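Local coordinates for ARO (armadillo repeats only protein) (Plasmodium falciparum Santa Lucia, PDB 5EWP) that is an armadillo-repeat protein that probably acts through protein binding in the translocation and attachment of rhoptries to the apical pole of the malaria parasite, at residues A[86-91]-A[122-127]; A[92-95]-A[101-104]. All coordinates share one frame; numbering follows the deposited sequence.

Contact 1. Residues A[86-91]-A[122-127]; sequences NGIAVF and ICMFES
Ile-88 meets Cys-123 and Met-124 without any ring between them. The aromatic rings of these two segments find their partners elsewhere: Phe-91 packs on helices 58-70 and 100-113, and Phe-125 stacks with Tyr-162. The flat group beside the contact is the Cys-123 carbonyl. Ser-127 OG donates a hydrogen bond to Cys-123 O over 2.7 Å, with a C=O...O angle of 144° and the donor tilted 32° from the carbonyl plane. This bond folds the serine hydroxyl back onto the preceding turn.

Ile-88 sits on helix 87-95 and does most of the touching from that side. Its CD1 lies against Cys-123 CB at 3.6 Å and against Cys-123 SG at 3.7 Å. The sulfur also rests against the branch point, with Ile-88 CB at 3.9 Å from Cys-123 SG. Cys-123 holds SG anti to its backbone N (chi1 -176°), which lays the thiol alongside the isoleucine. The other branch, Ile-88 CG2, touches Met-124 CG at 3.8 Å. The two side chains cross at about a right angle. Beyond CG the methionine runs extended, away from Ile-88 CG2; its side chain touches Leu-113, Thr-151 and Ile-155.

Helices 87-95 and 118-126 are thus joined here chiefly through Ile-88 of the first, within the armadillo solenoid. No hydrogen bond crosses between the segments. The contact is apolar, so it depends on the fit of one branched side chain against a thiol and a thioether chain, while the nearby serine hydroxyl is engaged by the Cys-123 carbonyl of its own segment.

Contact 2. Residues A[92-95]-A[101-104]; sequences INLL and DRVH
Leu-94 and Leu-95 touch Arg-102 and Val-103 across the short connection between two consecutive helices of the armadillo fold, 87-95 and 100-113. The backbones are close: Leu-95 CA lies 4.7 Å from Val-103 CA.

Leu-94 crosses Arg-102 at about a right angle. Its CD2 sits beside the middle of the arginine chain, 4.0 Å from Arg-102 CD, and meets the guanidinium at its edge, near the plane. There Leu-94 CD2 and Arg-102 NH1 are only 3.2 Å apart, a tight fit. Extended from CG to NE, the arginine carries its guanidinium out to Leu-94 CD2 and to Cys-35 O, which takes a hydrogen bond from NH1. NH2 has weak bonds to Ser-37 O and Thr-57 OG1. The Cys-35 bond, with the weaker ones, probably holds the guanidinium in place while the leucine methyl borders it.

Leu-95 also crosses its partner at about a right angle. Its CB bond points away from 101-104, but CD2 swings back to Val-103 O at 4.0 Å and Val-103 CG1 at 4.2 Å. With CG1 anti to the backbone N (chi1 177°), Val-103 turns CG1 to Leu-95 CD2 and sets CG2 against the leucine backbone, 3.7 Å from Leu-94 O.

How the contacts relate
Both contacts use helix 87-95. Contact 1 draws on its first turn and contact 2 on its last residues. Contact 2 joins it to helix 100-113 across a short connection; contact 1 joins it to helix 118-126, which follows helix 100-113 in the chain. The three helices pack together in the superhelical armadillo array. The contact centres are about 12 Å apart. Ile-92, within the 92-95 segment and one turn after Ile-88, reaches back to contact 1: its CD1 packs on Ser-127 CB at 3.5 Å. Leu-113 of helix 100-113 touches both Phe-91 and Met-124, so this helix also borders contact 1. Both contacts are structural packing between helices of the solenoid.

Contact 1. Residues A[86-91]-A[122-127]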
ATOM      1  N   ASN A  86       0.906  11.937  14.655  1.00 17.37           N
ATOM      2  CA  ASN A  86       0.177  12.460  13.493  1.00 14.23           C
ATOM      3  C   ASN A  86       0.824  12.048  12.162  1.00 14.04           C
ATOM      4  O   ASN A  86       0.635  12.701  11.131  1.00 16.79           O
ATOM      5  CB  ASN A  86       0.051  13.989  13.568  1.00 22.69           C
ATOM      6  CG  ASN A  86      -1.039  14.525  12.668  1.00 26.79           C
ATOM      7  OD1 ASN A  86      -2.128  13.951  12.589  1.00 26.32           O
ATOM      8  ND2 ASN A  86      -0.743  15.607  11.955  1.00 25.70           N
ATOM      9  N   GLY A  87       1.562  10.946  12.172  1.00 17.41           N
ATOM     10  CA  GLY A  87       2.208  10.485  10.951  1.00 16.41           C
ATOM     11  C   GLY A  87       1.263  10.163   9.794  1.00 15.59           C
ATOM     12  O   GLY A  87       1.588  10.399   8.638  1.00 15.62           O
ATOM     13  N   ILE A  88       0.084   9.617  10.077  1.00 14.05           N
ATOM     14  CA  ILE A  88      -0.737   9.135   8.972  1.00 11.67           C
ATOM     15  C   ILE A  88      -1.249  10.294   8.114  1.00 14.04           C
ATOM     16  O   ILE A  88      -1.208  10.220   6.886  1.00 14.88           O
ATOM     17  CB  ILE A  88      -1.910   8.248   9.492  1.00 12.69           C
ATOM     18  CG1 ILE A  88      -1.339   6.915   9.986  1.00 17.93           C
ATOM     19  CG2 ILE A  88      -2.936   8.001   8.384  1.00 12.94           C
ATOM     20  CD1 ILE A  88      -2.351   6.016  10.725  1.00 22.54           C
ATOM     21  N   ALA A  89      -1.701  11.381   8.750  1.00 14.62           N
ATOM     22  CA  ALA A  89      -2.137  12.563   7.990  1.00 17.60           C
ATOM     23  C   ALA A  89      -0.979  13.150   7.175  1.00 15.94           C
ATOM     24  O   ALA A  89      -1.151  13.568   6.038  1.00 16.40           O
ATOM     25  CB  ALA A  89      -2.706  13.623   8.928  1.00 19.12           C
ATOM     26  N   VAL A  90       0.201  13.134   7.774  1.00 15.16           N
ATOM     27  CA  VAL A  90       1.398  13.646   7.119  1.00 13.58           C
ATOM     28  C   VAL A  90       1.754  12.805   5.881  1.00 17.69           C
ATOM     29  O   VAL A  90       2.077  13.354   4.829  1.00 19.31           O
ATOM     30  CB  VAL A  90       2.562  13.703   8.110  1.00 14.99           C
ATOM     31  CG1 VAL A  90       3.880  13.953   7.391  1.00 18.29           C
ATOM     32  CG2 VAL A  90       2.308  14.799   9.151  1.00 22.16           C
ATOM     33  N   PHE A  91       1.666  11.481   5.985  1.00 13.40           N
ATOM     34  CA  PHE A  91       1.918  10.623   4.824  1.00 17.64           C
ATOM     35  C   PHE A  91       0.861  10.822   3.734  1.00 17.50           C
ATOM     36  O   PHE A  91       1.170  10.798   2.547  1.00 12.45           O
ATOM     37  CB  PHE A  91       1.967   9.140   5.223  1.00 12.13           C
ATOM     38  CG  PHE A  91       3.142   8.790   6.088  1.00 17.80           C
ATOM     39  CD1 PHE A  91       4.416   9.230   5.754  1.00 18.59           C
ATOM     40  CD2 PHE A  91       2.976   8.016   7.228  1.00 15.80           C
ATOM     41  CE1 PHE A  91       5.506   8.907   6.551  1.00 23.50           C
ATOM     42  CE2 PHE A  91       4.066   7.697   8.030  1.00 15.66           C
ATOM     43  CZ  PHE A  91       5.325   8.144   7.690  1.00 15.51           C
ATOM     44  N   ILE A 122      -7.998   2.247  10.580  1.00 15.22           N
ATOM     45  CA  ILE A 122      -9.141   3.129  10.806  1.00 15.21           C
ATOM     46  C   ILE A 122      -8.763   4.583  10.547  1.00 15.33           C
ATOM     47  O   ILE A 122      -9.495   5.319   9.863  1.00 12.65           O
ATOM     48  CB  ILE A 122      -9.686   2.975  12.238  1.00 14.22           C
ATOM     49  CG1 ILE A 122     -10.355   1.609  12.394  1.00 17.19           C
ATOM     50  CG2 ILE A 122     -10.695   4.083  12.539  1.00 18.88           C
ATOM     51  CD1 ILE A 122     -10.697   1.235  13.856  1.00 20.90           C
ATOM     52  N   CYS A 123      -7.612   4.990  11.078  1.00 14.97           N
ATOM     53  CA  CYS A 123      -7.111   6.342  10.871  1.00 15.50           C
ATOM     54  C   CYS A 123      -6.871   6.636   9.384  1.00 15.99           C
ATOM     55  O   CYS A 123      -7.186   7.725   8.895  1.00 15.06           O
ATOM     56  CB  CYS A 123      -5.828   6.561  11.668  1.00 19.68           C
ATOM     57  SG  CYS A 123      -5.194   8.248  11.572  1.00 19.06           S
ATOM     58  N   MET A 124      -6.321   5.670   8.660  1.00 15.51           N
ATOM     59  CA  MET A 124      -6.110   5.870   7.228  1.00 14.61           C
ATOM     60  C   MET A 124      -7.430   6.075   6.517  1.00 14.96           C
ATOM     61  O   MET A 124      -7.539   6.947   5.663  1.00 14.66           O
ATOM     62  CB  MET A 124      -5.371   4.693   6.604  1.00 16.67           C
ATOM     63  CG  MET A 124      -3.967   4.549   7.129  1.00 15.73           C
ATOM     64  SD  MET A 124      -3.163   3.146   6.349  1.00 14.52           S
ATOM     65  CE  MET A 124      -1.823   2.932   7.511  1.00 13.76           C
ATOM     66  N   PHE A 125      -8.445   5.292   6.876  1.00 13.40           N
ATOM     67  CA  PHE A 125      -9.722   5.470   6.217  1.00 10.49           C
ATOM     68  C   PHE A 125     -10.274   6.857   6.504  1.00 15.41           C
ATOM     69  O   PHE A 125     -10.685   7.582   5.598  1.00 16.54           O
ATOM     70  CB  PHE A 125     -10.755   4.423   6.645  1.00 13.31           C
ATOM     71  CG  PHE A 125     -12.055   4.583   5.924  1.00 19.34           C
ATOM     72  CD1 PHE A 125     -12.232   4.024   4.675  1.00 17.76           C
ATOM     73  CD2 PHE A 125     -13.072   5.367   6.460  1.00 21.03           C
ATOM     74  CE1 PHE A 125     -13.424   4.199   3.991  1.00 19.97           C
ATOM     75  CE2 PHE A 125     -14.258   5.564   5.775  1.00 20.74           C
ATOM     76  CZ  PHE A 125     -14.437   4.974   4.547  1.00 25.27           C
ATOM     77  N   GLU A 126     -10.279   7.219   7.782  1.00 16.33           N
ATOM     78  CA  GLU A 126     -10.904   8.456   8.219  1.00 16.38           C
ATOM     79  C   GLU A 126     -10.149   9.686   7.740  1.00 19.63           C
ATOM     80  O   GLU A 126     -10.721  10.770   7.638  1.00 18.72           O
ATOM     81  CB  GLU A 126     -11.035   8.458   9.740  1.00 18.28           C
ATOM     82  CG  GLU A 126     -12.057   7.415  10.200  1.00 13.74           C
ATOM     83  CD  GLU A 126     -12.306   7.413  11.700  1.00 19.67           C
ATOM     84  OE1 GLU A 126     -11.576   8.112  12.428  1.00 20.93           O
ATOM     85  OE2 GLU A 126     -13.238   6.700  12.145  1.00 21.56           O
ATOM     86  N   SER A 127      -8.877   9.506   7.402  1.00 17.75           N
ATOM     87  CA  SER A 127      -8.062  10.631   6.991  1.00 16.59           C
ATOM     88  C   SER A 127      -8.005  10.772   5.471  1.00 19.53           C
ATOM     89  O   SER A 127      -7.341  11.679   4.966  1.00 19.02           O
ATOM     90  CB  SER A 127      -6.652  10.498   7.577  1.00 19.50           C
ATOM     91  OG  SER A 127      -6.694  10.390   8.993  1.00 20.82           O
TER

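Contact 2. Residues A[92-95]-A[101-104]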
ATOM      1  N   ILE A  92      -0.401  11.002   4.121  1.00 16.94           N
ATOM      2  CA  ILE A  92      -1.425  11.209   3.100  1.00 15.99           C
ATOM      3  C   ILE A  92      -1.147  12.496   2.329  1.00 15.27           C
ATOM      4  O   ILE A  92      -1.323  12.562   1.110  1.00 20.21           O
ATOM      5  CB  ILE A  92      -2.839  11.220   3.721  1.00 16.58           C
ATOM      6  CG1 ILE A  92      -3.166   9.801   4.195  1.00 13.24           C
ATOM      7  CG2 ILE A  92      -3.868  11.666   2.690  1.00 24.29           C
ATOM      8  CD1 ILE A  92      -4.434   9.675   5.053  1.00 14.03           C
ATOM      9  N   ASN A  93      -0.624  13.491   3.029  1.00 13.29           N
ATOM     10  CA  ASN A  93      -0.216  14.719   2.364  1.00 17.07           C
ATOM     11  C   ASN A  93       0.911  14.463   1.358  1.00 21.26           C
ATOM     12  O   ASN A  93       0.946  15.059   0.277  1.00 17.86           O
ATOM     13  CB  ASN A  93       0.231  15.746   3.394  1.00 21.74           C
ATOM     14  CG  ASN A  93       0.417  17.108   2.798  1.00 39.31           C
ATOM     15  OD1 ASN A  93      -0.459  17.606   2.091  1.00 45.72           O
ATOM     16  ND2 ASN A  93       1.558  17.726   3.073  1.00 41.32           N
ATOM     17  N   LEU A  94       1.834  13.572   1.707  1.00 17.30           N
ATOM     18  CA  LEU A  94       2.934  13.245   0.783  1.00 17.87           C
ATOM     19  C   LEU A  94       2.403  12.514  -0.464  1.00 18.33           C
ATOM     20  O   LEU A  94       2.957  12.626  -1.549  1.00 15.16           O
ATOM     21  CB  LEU A  94       3.988  12.398   1.495  1.00 16.27           C
ATOM     22  CG  LEU A  94       4.903  13.055   2.531  1.00 22.12           C
ATOM     23  CD1 LEU A  94       5.936  12.047   3.034  1.00 23.06           C
ATOM     24  CD2 LEU A  94       5.606  14.220   1.916  1.00 27.55           C
ATOM     25  N   LEU A  95       1.304  11.787  -0.314  1.00 17.57           N
ATOM     26  CA  LEU A  95       0.698  11.098  -1.448  1.00 17.38           C
ATOM     27  C   LEU A  95       0.230  12.080  -2.524  1.00 18.40           C
ATOM     28  O   LEU A  95       0.055  11.705  -3.680  1.00 19.92           O
ATOM     29  CB  LEU A  95      -0.486  10.238  -0.982  1.00 15.93           C
ATOM     30  CG  LEU A  95      -0.119   9.052  -0.090  1.00 11.57           C
ATOM     31  CD1 LEU A  95      -1.392   8.338   0.385  1.00 13.64           C
ATOM     32  CD2 LEU A  95       0.781   8.075  -0.835  1.00 16.40           C
ATOM     33  N   ASP A 101       9.636  10.291  -5.142  1.00 15.88           N
ATOM     34  CA  ASP A 101      10.213   9.735  -3.917  1.00 15.94           C
ATOM     35  C   ASP A 101       9.330  10.005  -2.696  1.00 17.31           C
ATOM     36  O   ASP A 101       9.284   9.198  -1.781  1.00 13.87           O
ATOM     37  CB  ASP A 101      11.634  10.269  -3.674  1.00 18.18           C
ATOM     38  CG  ASP A 101      11.718  11.786  -3.702  1.00 17.62           C
ATOM     39  OD1 ASP A 101      11.170  12.409  -4.633  1.00 21.98           O
ATOM     40  OD2 ASP A 101      12.358  12.348  -2.786  1.00 18.84           O
ATOM     41  N   ARG A 102       8.608  11.119  -2.705  1.00 14.81           N
ATOM     42  CA  ARG A 102       7.694  11.436  -1.610  1.00 16.49           C
ATOM     43  C   ARG A 102       6.497  10.504  -1.612  1.00 15.87           C
ATOM     44  O   ARG A 102       6.075   9.990  -0.557  1.00 15.59           O
ATOM     45  CB  ARG A 102       7.232  12.905  -1.708  1.00 16.01           C
ATOM     46  CG  ARG A 102       8.252  13.866  -1.124  1.00 18.88           C
ATOM     47  CD  ARG A 102       7.825  15.337  -1.204  1.00 20.90           C
ATOM     48  NE  ARG A 102       8.891  16.144  -0.644  1.00 25.67           N
ATOM     49  CZ  ARG A 102       8.895  16.634   0.592  1.00 28.67           C
ATOM     50  NH1 ARG A 102       7.845  16.465   1.386  1.00 27.84           N
ATOM     51  NH2 ARG A 102       9.941  17.331   1.022  1.00 32.33           N
ATOM     52  N   VAL A 103       5.934  10.288  -2.793  1.00 14.30           N
ATOM     53  CA  VAL A 103       4.785   9.392  -2.898  1.00 13.08           C
ATOM     54  C   VAL A 103       5.213   7.982  -2.515  1.00 15.29           C
ATOM     55  O   VAL A 103       4.561   7.326  -1.713  1.00 10.89           O
ATOM     56  CB  VAL A 103       4.183   9.371  -4.294  1.00 12.90           C
ATOM     57  CG1 VAL A 103       3.019   8.350  -4.333  1.00 13.35           C
ATOM     58  CG2 VAL A 103       3.702  10.767  -4.677  1.00 17.31           C
ATOM     59  N   HIS A 104       6.326   7.514  -3.089  1.00 14.50           N
ATOM     60  CA  HIS A 104       6.755   6.145  -2.809  1.00 15.97           C
ATOM     61  C   HIS A 104       7.027   5.912  -1.334  1.00 14.30           C
ATOM     62  O   HIS A 104       6.627   4.894  -0.787  1.00 12.19           O
ATOM     63  CB  HIS A 104       7.999   5.805  -3.616  1.00 15.32           C
ATOM     64  CG  HIS A 104       7.735   5.625  -5.075  1.00 15.84           C
ATOM     65  ND1 HIS A 104       8.746   5.430  -5.994  1.00 16.93           N
ATOM     66  CD2 HIS A 104       6.576   5.569  -5.771  1.00 14.67           C
ATOM     67  CE1 HIS A 104       8.221   5.299  -7.198  1.00 17.59           C
ATOM     68  NE2 HIS A 104       6.904   5.367  -7.090  1.00 15.43           N
TER